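Local coordinates for ATP-dependent RNA helicase HrpB (Escherichia coli, PDB 6EUD), which hydrolyses ATP to ADP and phosphate as a DExH-box RNA helicase able to bind single-stranded RNA, at residues L235-L248 with K259-L273. Residues are numbered along the deposited sequence; the frame is centred on the assembly and turned at random.
Sequences LASRIGSDVLLCPL and KAILPAPQGMRKVVL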
ATOM      1  N   LEU A 235      27.524   3.914 -25.356  1.00 38.58           N
ATOM      2  CA  LEU A 235      28.104   5.247 -25.425  1.00 40.29           C
ATOM      3  C   LEU A 235      29.543   5.169 -25.951  1.00 41.79           C
ATOM      4  O   LEU A 235      29.972   5.975 -26.772  1.00 45.08           O
ATOM      5  CB  LEU A 235      28.042   5.891 -24.040  1.00 38.63           C
ATOM      6  CG  LEU A 235      27.781   7.382 -23.893  1.00 40.17           C
ATOM      7  CD1 LEU A 235      26.776   7.844 -24.913  1.00 38.13           C
ATOM      8  CD2 LEU A 235      27.270   7.636 -22.481  1.00 34.17           C
ATOM      9  N   ALA A 236      30.253   4.145 -25.500  1.00 41.36           N
ATOM     10  CA  ALA A 236      31.662   3.918 -25.810  1.00 43.29           C
ATOM     11  C   ALA A 236      32.037   3.941 -27.307  1.00 47.96           C
ATOM     12  O   ALA A 236      33.160   4.311 -27.668  1.00 51.71           O
ATOM     13  CB  ALA A 236      32.085   2.595 -25.189  1.00 38.75           C
ATOM     14  N   SER A 237      31.103   3.559 -28.170  1.00 45.94           N
ATOM     15  CA  SER A 237      31.342   3.510 -29.614  1.00 47.15           C
ATOM     16  C   SER A 237      30.873   4.776 -30.346  1.00 50.42           C
ATOM     17  O   SER A 237      31.068   4.923 -31.551  1.00 47.77           O
ATOM     18  CB  SER A 237      30.627   2.303 -30.201  1.00 46.05           C
ATOM     19  OG  SER A 237      29.227   2.413 -29.970  1.00 46.91           O
ATOM     20  N   ARG A 238      30.237   5.681 -29.608  1.00 50.90           N
ATOM     21  CA  ARG A 238      29.621   6.850 -30.211  1.00 50.22           C
ATOM     22  C   ARG A 238      30.253   8.162 -29.732  1.00 50.95           C
ATOM     23  O   ARG A 238      29.808   9.249 -30.126  1.00 51.92           O
ATOM     24  CB  ARG A 238      28.109   6.862 -29.922  1.00 48.24           C
ATOM     25  CG  ARG A 238      27.314   5.720 -30.553  1.00 48.33           C
ATOM     26  CD  ARG A 238      25.868   5.715 -30.048  1.00 49.17           C
ATOM     27  NE  ARG A 238      25.021   4.733 -30.719  1.00 51.55           N
ATOM     28  CZ  ARG A 238      25.004   3.434 -30.416  1.00 53.16           C
ATOM     29  NH1 ARG A 238      25.814   2.955 -29.480  1.00 52.70           N
ATOM     30  NH2 ARG A 238      24.195   2.601 -31.062  1.00 53.80           N
ATOM     31  N   ILE A 239      31.280   8.068 -28.893  1.00 50.92           N
ATOM     32  CA  ILE A 239      31.900   9.268 -28.335  1.00 55.24           C
ATOM     33  C   ILE A 239      33.296   9.513 -28.866  1.00 56.73           C
ATOM     34  O   ILE A 239      33.963   8.595 -29.326  1.00 59.39           O
ATOM     35  CB  ILE A 239      31.998   9.207 -26.793  1.00 56.33           C
ATOM     36  CG1 ILE A 239      32.733   7.937 -26.368  1.00 59.72           C
ATOM     37  CG2 ILE A 239      30.627   9.309 -26.155  1.00 52.82           C
ATOM     38  CD1 ILE A 239      32.977   7.846 -24.885  1.00 63.35           C
ATOM     39  N   GLY A 240      33.737  10.762 -28.767  1.00 58.56           N
ATOM     40  CA  GLY A 240      35.083  11.142 -29.150  1.00 58.89           C
ATOM     41  C   GLY A 240      36.138  10.718 -28.148  1.00 60.28           C
ATOM     42  O   GLY A 240      35.823  10.240 -27.056  1.00 58.61           O
ATOM     43  N   SER A 241      37.399  10.910 -28.527  1.00 63.78           N
ATOM     44  CA  SER A 241      38.543  10.442 -27.743  1.00 63.45           C
ATOM     45  C   SER A 241      38.720  11.266 -26.475  1.00 60.18           C
ATOM     46  O   SER A 241      39.374  10.824 -25.527  1.00 54.66           O
ATOM     47  CB  SER A 241      39.828  10.482 -28.594  1.00 60.27           C
ATOM     48  OG  SER A 241      40.024  11.762 -29.181  1.00 58.78           O
ATOM     49  N   ASP A 242      38.121  12.458 -26.466  1.00 59.38           N
ATOM     50  CA  ASP A 242      38.233  13.365 -25.332  1.00 59.73           C
ATOM     51  C   ASP A 242      37.196  13.065 -24.236  1.00 58.86           C
ATOM     52  O   ASP A 242      37.258  13.626 -23.140  1.00 58.90           O
ATOM     53  CB  ASP A 242      38.096  14.818 -25.805  1.00 58.09           C
ATOM     54  CG  ASP A 242      36.771  15.089 -26.469  1.00 59.07           C
ATOM     55  OD1 ASP A 242      36.165  14.133 -26.993  1.00 60.69           O
ATOM     56  OD2 ASP A 242      36.333  16.258 -26.468  1.00 58.32           O
ATOM     57  N   VAL A 243      36.251  12.176 -24.524  1.00 53.53           N
ATOM     58  CA  VAL A 243      35.181  11.914 -23.570  1.00 49.30           C
ATOM     59  C   VAL A 243      35.520  10.751 -22.652  1.00 49.84           C
ATOM     60  O   VAL A 243      35.724   9.622 -23.094  1.00 51.76           O
ATOM     61  CB  VAL A 243      33.841  11.620 -24.264  1.00 45.53           C
ATOM     62  CG1 VAL A 243      32.781  11.329 -23.229  1.00 47.34           C
ATOM     63  CG2 VAL A 243      33.419  12.793 -25.119  1.00 46.64           C
ATOM     64  N   LEU A 244      35.569  11.057 -21.364  1.00 48.78           N
ATOM     65  CA  LEU A 244      35.824  10.090 -20.312  1.00 50.60           C
ATOM     66  C   LEU A 244      34.514   9.617 -19.665  1.00 48.88           C
ATOM     67  O   LEU A 244      33.756  10.414 -19.106  1.00 45.58           O
ATOM     68  CB  LEU A 244      36.750  10.718 -19.272  1.00 57.84           C
ATOM     69  CG  LEU A 244      37.173   9.918 -18.053  1.00 62.05           C
ATOM     70  CD1 LEU A 244      37.893   8.675 -18.508  1.00 66.16           C
ATOM     71  CD2 LEU A 244      38.081  10.788 -17.209  1.00 62.09           C
ATOM     72  N   LEU A 245      34.251   8.315 -19.754  1.00 48.79           N
ATOM     73  CA  LEU A 245      33.054   7.733 -19.164  1.00 44.66           C
ATOM     74  C   LEU A 245      33.253   7.337 -17.713  1.00 45.80           C
ATOM     75  O   LEU A 245      34.172   6.592 -17.382  1.00 48.63           O
ATOM     76  CB  LEU A 245      32.601   6.518 -19.969  1.00 42.71           C
ATOM     77  CG  LEU A 245      32.140   6.828 -21.390  1.00 48.90           C
ATOM     78  CD1 LEU A 245      31.549   5.584 -22.054  1.00 49.96           C
ATOM     79  CD2 LEU A 245      31.135   7.976 -21.399  1.00 48.27           C
ATOM     80  N   CYS A 246      32.354   7.814 -16.857  1.00 44.20           N
ATOM     81  CA  CYS A 246      32.461   7.616 -15.415  1.00 41.06           C
ATOM     82  C   CYS A 246      31.173   7.140 -14.796  1.00 42.51           C
ATOM     83  O   CYS A 246      30.351   7.958 -14.399  1.00 46.55           O
ATOM     84  CB  CYS A 246      32.868   8.918 -14.724  1.00 40.43           C
ATOM     85  SG  CYS A 246      34.285   9.715 -15.461  1.00 48.73           S
ATOM     86  N   PRO A 247      30.993   5.817 -14.695  1.00 44.71           N
ATOM     87  CA  PRO A 247      29.848   5.266 -13.956  1.00 43.63           C
ATOM     88  C   PRO A 247      29.895   5.667 -12.490  1.00 43.68           C
ATOM     89  O   PRO A 247      30.954   5.969 -11.977  1.00 48.81           O
ATOM     90  CB  PRO A 247      30.013   3.752 -14.118  1.00 43.31           C
ATOM     91  CG  PRO A 247      31.462   3.572 -14.479  1.00 44.39           C
ATOM     92  CD  PRO A 247      31.828   4.763 -15.291  1.00 44.38           C
ATOM     93  N   LEU A 248      28.751   5.679 -11.830  1.00 50.06           N
ATOM     94  CA  LEU A 248      28.687   6.068 -10.434  1.00 56.46           C
ATOM     95  C   LEU A 248      27.592   5.300  -9.714  1.00 62.72           C
ATOM     96  O   LEU A 248      26.405   5.652  -9.776  1.00 58.95           O
ATOM     97  CB  LEU A 248      28.454   7.571 -10.293  1.00 57.80           C
ATOM     98  CG  LEU A 248      28.610   8.081  -8.862  1.00 57.91           C
ATOM     99  CD1 LEU A 248      29.990   7.760  -8.388  1.00 61.00           C
ATOM    100  CD2 LEU A 248      28.381   9.558  -8.786  1.00 57.73           C
ATOM    101  N   LYS A 259      36.726   9.824  -9.513  1.00 66.38           N
ATOM    102  CA  LYS A 259      36.873  10.198 -10.914  1.00 62.55           C
ATOM    103  C   LYS A 259      35.561  10.764 -11.476  1.00 56.64           C
ATOM    104  O   LYS A 259      35.564  11.727 -12.246  1.00 52.73           O
ATOM    105  CB  LYS A 259      37.318   8.996 -11.732  1.00 64.13           C
ATOM    106  CG  LYS A 259      37.649   9.326 -13.161  1.00 68.71           C
ATOM    107  CD  LYS A 259      38.036   8.082 -13.928  1.00 73.27           C
ATOM    108  CE  LYS A 259      36.896   7.093 -13.969  1.00 74.02           C
ATOM    109  NZ  LYS A 259      37.272   5.929 -14.807  1.00 78.78           N
ATOM    110  N   ALA A 260      34.447  10.163 -11.073  1.00 52.36           N
ATOM    111  CA  ALA A 260      33.132  10.674 -11.425  1.00 53.13           C
ATOM    112  C   ALA A 260      32.776  11.992 -10.710  1.00 54.47           C
ATOM    113  O   ALA A 260      32.158  12.855 -11.315  1.00 51.21           O
ATOM    114  CB  ALA A 260      32.067   9.626 -11.140  1.00 49.79           C
ATOM    115  N   ILE A 261      33.154  12.165  -9.445  1.00 56.27           N
ATOM    116  CA  ILE A 261      32.721  13.362  -8.714  1.00 54.72           C
ATOM    117  C   ILE A 261      33.598  14.552  -9.037  1.00 56.47           C
ATOM    118  O   ILE A 261      33.102  15.671  -9.168  1.00 57.94           O
ATOM    119  CB  ILE A 261      32.706  13.148  -7.178  1.00 69.31           C
ATOM    120  CG1 ILE A 261      31.584  12.178  -6.793  1.00 68.02           C
ATOM    121  CG2 ILE A 261      32.523  14.480  -6.436  1.00 64.80           C
ATOM    122  CD1 ILE A 261      31.356  12.050  -5.300  1.00 67.88           C
ATOM    123  N   LEU A 262      34.898  14.302  -9.178  1.00 58.22           N
ATOM    124  CA  LEU A 262      35.866  15.358  -9.450  1.00 61.28           C
ATOM    125  C   LEU A 262      35.822  15.829 -10.900  1.00 63.56           C
ATOM    126  O   LEU A 262      35.510  15.048 -11.800  1.00 65.05           O
ATOM    127  CB  LEU A 262      37.278  14.887  -9.105  1.00 63.17           C
ATOM    128  CG  LEU A 262      37.522  14.661  -7.615  1.00 65.99           C
ATOM    129  CD1 LEU A 262      38.986  14.307  -7.352  1.00 66.57           C
ATOM    130  CD2 LEU A 262      37.092  15.892  -6.814  1.00 64.84           C
ATOM    131  N   PRO A 263      36.136  17.113 -11.129  1.00 63.63           N
ATOM    132  CA  PRO A 263      36.156  17.651 -12.489  1.00 60.93           C
ATOM    133  C   PRO A 263      37.011  16.815 -13.432  1.00 57.33           C
ATOM    134  O   PRO A 263      38.022  16.258 -13.015  1.00 57.97           O
ATOM    135  CB  PRO A 263      36.752  19.048 -12.303  1.00 64.92           C
ATOM    136  CG  PRO A 263      36.359  19.425 -10.913  1.00 68.96           C
ATOM    137  CD  PRO A 263      36.438  18.148 -10.124  1.00 67.92           C
ATOM    138  N   ALA A 264      36.573  16.711 -14.682  1.00 53.43           N
ATOM    139  CA  ALA A 264      37.341  16.070 -15.735  1.00 51.21           C
ATOM    140  C   ALA A 264      38.749  16.635 -15.796  1.00 54.82           C
ATOM    141  O   ALA A 264      38.951  17.828 -15.575  1.00 56.41           O
ATOM    142  CB  ALA A 264      36.652  16.250 -17.071  1.00 45.66           C
ATOM    143  N   PRO A 265      39.732  15.773 -16.079  1.00 58.16           N
ATOM    144  CA  PRO A 265      41.120  16.211 -16.292  1.00 60.65           C
ATOM    145  C   PRO A 265      41.222  17.266 -17.392  1.00 62.43           C
ATOM    146  O   PRO A 265      40.322  17.352 -18.242  1.00 58.34           O
ATOM    147  CB  PRO A 265      41.832  14.924 -16.706  1.00 60.90           C
ATOM    148  CG  PRO A 265      41.036  13.833 -16.066  1.00 61.43           C
ATOM    149  CD  PRO A 265      39.603  14.305 -16.061  1.00 59.02           C
ATOM    150  N   GLN A 266      42.303  18.049 -17.382  1.00 63.93           N
ATOM    151  CA  GLN A 266      42.474  19.113 -18.368  1.00 61.44           C
ATOM    152  C   GLN A 266      42.464  18.533 -19.780  1.00 58.14           C
ATOM    153  O   GLN A 266      43.066  17.488 -20.039  1.00 58.76           O
ATOM    154  CB  GLN A 266      43.769  19.897 -18.111  1.00 65.24           C
ATOM    155  CG  GLN A 266      44.027  21.058 -19.101  1.00 70.99           C
ATOM    156  CD  GLN A 266      42.980  22.193 -19.017  1.00 74.07           C
ATOM    157  OE1 GLN A 266      42.321  22.378 -17.985  1.00 79.09           O
ATOM    158  NE2 GLN A 266      42.832  22.952 -20.109  1.00 64.79           N
ATOM    159  N   GLY A 267      41.748  19.202 -20.679  1.00 56.63           N
ATOM    160  CA  GLY A 267      41.680  18.794 -22.071  1.00 57.43           C
ATOM    161  C   GLY A 267      40.546  17.834 -22.376  1.00 59.43           C
ATOM    162  O   GLY A 267      40.262  17.537 -23.541  1.00 60.70           O
ATOM    163  N   MET A 268      39.887  17.342 -21.334  1.00 56.55           N
ATOM    164  CA  MET A 268      38.840  16.356 -21.535  1.00 52.73           C
ATOM    165  C   MET A 268      37.524  16.726 -20.843  1.00 45.26           C
ATOM    166  O   MET A 268      37.462  17.640 -20.029  1.00 44.26           O
ATOM    167  CB  MET A 268      39.330  14.991 -21.055  1.00 54.40           C
ATOM    168  CG  MET A 268      40.534  14.465 -21.851  1.00 54.47           C
ATOM    169  SD  MET A 268      40.843  12.748 -21.451  1.00 82.24           S
ATOM    170  CE  MET A 268      40.948  12.851 -19.668  1.00 74.45           C
ATOM    171  N   ARG A 269      36.468  16.019 -21.207  1.00 40.50           N
ATOM    172  CA  ARG A 269      35.151  16.206 -20.620  1.00 39.53           C
ATOM    173  C   ARG A 269      34.668  14.855 -20.132  1.00 36.54           C
ATOM    174  O   ARG A 269      35.090  13.835 -20.658  1.00 41.38           O
ATOM    175  CB  ARG A 269      34.178  16.798 -21.646  1.00 40.58           C
ATOM    176  CG  ARG A 269      33.967  15.914 -22.878  1.00 40.81           C
ATOM    177  CD  ARG A 269      33.410  16.682 -24.063  1.00 38.75           C
ATOM    178  NE  ARG A 269      32.173  17.374 -23.737  1.00 36.34           N
ATOM    179  CZ  ARG A 269      31.276  17.743 -24.641  1.00 36.79           C
ATOM    180  NH1 ARG A 269      31.487  17.471 -25.921  1.00 36.56           N
ATOM    181  NH2 ARG A 269      30.166  18.377 -24.270  1.00 36.55           N
ATOM    182  N   LYS A 270      33.784  14.832 -19.143  1.00 33.76           N
ATOM    183  CA  LYS A 270      33.284  13.561 -18.624  1.00 33.90           C
ATOM    184  C   LYS A 270      31.775  13.394 -18.760  1.00 37.05           C
ATOM    185  O   LYS A 270      31.009  14.356 -18.682  1.00 40.91           O
ATOM    186  CB  LYS A 270      33.685  13.398 -17.151  1.00 38.36           C
ATOM    187  CG  LYS A 270      33.006  14.387 -16.230  1.00 43.18           C
ATOM    188  CD  LYS A 270      33.409  14.219 -14.765  1.00 46.58           C
ATOM    189  CE  LYS A 270      32.638  15.226 -13.922  1.00 43.47           C
ATOM    190  NZ  LYS A 270      32.957  15.172 -12.489  1.00 43.99           N
ATOM    191  N   VAL A 271      31.361  12.150 -18.976  1.00 36.51           N
ATOM    192  CA  VAL A 271      29.975  11.764 -18.842  1.00 33.76           C
ATOM    193  C   VAL A 271      29.824  10.941 -17.576  1.00 34.75           C
ATOM    194  O   VAL A 271      30.398   9.867 -17.461  1.00 41.41           O
ATOM    195  CB  VAL A 271      29.480  10.947 -20.040  1.00 32.03           C
ATOM    196  CG1 VAL A 271      28.033  10.480 -19.801  1.00 25.72           C
ATOM    197  CG2 VAL A 271      29.598  11.766 -21.325  1.00 30.49           C
ATOM    198  N   VAL A 272      29.057  11.450 -16.626  1.00 29.67           N
ATOM    199  CA  VAL A 272      28.817  10.721 -15.402  1.00 32.77           C
ATOM    200  C   VAL A 272      27.477  10.027 -15.518  1.00 34.59           C
ATOM    201  O   VAL A 272      26.447  10.664 -15.720  1.00 39.02           O
ATOM    202  CB  VAL A 272      28.849  11.639 -14.165  1.00 26.87           C
ATOM    203  CG1 VAL A 272      28.563  10.854 -12.924  1.00 29.30           C
ATOM    204  CG2 VAL A 272      30.199  12.287 -14.037  1.00 31.08           C
ATOM    205  N   LEU A 273      27.509   8.705 -15.426  1.00 35.08           N
ATOM    206  CA  LEU A 273      26.309   7.894 -15.504  1.00 32.96           C
ATOM    207  C   LEU A 273      25.926   7.511 -14.074  1.00 35.83           C
ATOM    208  O   LEU A 273      26.640   6.777 -13.404  1.00 36.16           O
ATOM    209  CB  LEU A 273      26.535   6.658 -16.384  1.00 33.34           C
ATOM    210  CG  LEU A 273      27.118   6.810 -17.805  1.00 32.64           C
ATOM    211  CD1 LEU A 273      28.655   6.779 -17.812  1.00 27.59           C
ATOM    212  CD2 LEU A 273      26.549   5.753 -18.763  1.00 29.99           C
TER
HETATM  213  O   HOH W   1      33.612  15.855 -27.319  1.00 49.23           O
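V243 and V271 meet on one face of two parallel strands, V243-L248 and R269-L273, where V243 CG1 lies 3.7 Å from V271 CG2. L245 runs alongside V271, pointing the same way, its CD2 against V271 CB, and L235 CD2, from helix 225-236, meets V271 CG1 tip to tip. Backbone bonds zip the strands together: L244 N gives a nearly straight bond to R269 O (2.9 Å, 178°), L244 O receives V271 N, and C246 N binds V271 O; the last, L248 N to L273 O, is weak. Packing is equally close on the face of C246, where C246 CB sits 3.7 Å from A260 CB and L248 CD1 touches the same methyl. K270, on this face too, turns CG into the position between its backbone N and carbonyl carbon (chi1 67°) and extends fully, carrying NZ to A260 O (2.7 Å) and L262 O, above both carbonyl planes; E285 O is a third acceptor. A methionine in its place would probably leave the carbonyls of A260 and L262, at the end of helix 256-261, and that of E285 without their shared donor and the loop after the helix less firmly tied to the strand. The end at D242 is looser and wetter: a water bridges D242 OD2 and R269 NH1, which stay 5.0 Å apart, and the guanidinium is held chiefly by carbonyls of L211, E214 and G216. M268 and P265 border L244 there, P265 CD lying 4.0 Å from L244 CD2. The strands belong to a beta-alpha-beta unit with helix 256-261 in the conserved C-terminal helicase domain; strand 217-221 pairs with the other edge of 269-274, helices 199-213 and 225-236 lie against the V271 face, and helix 256-261 against that of C246.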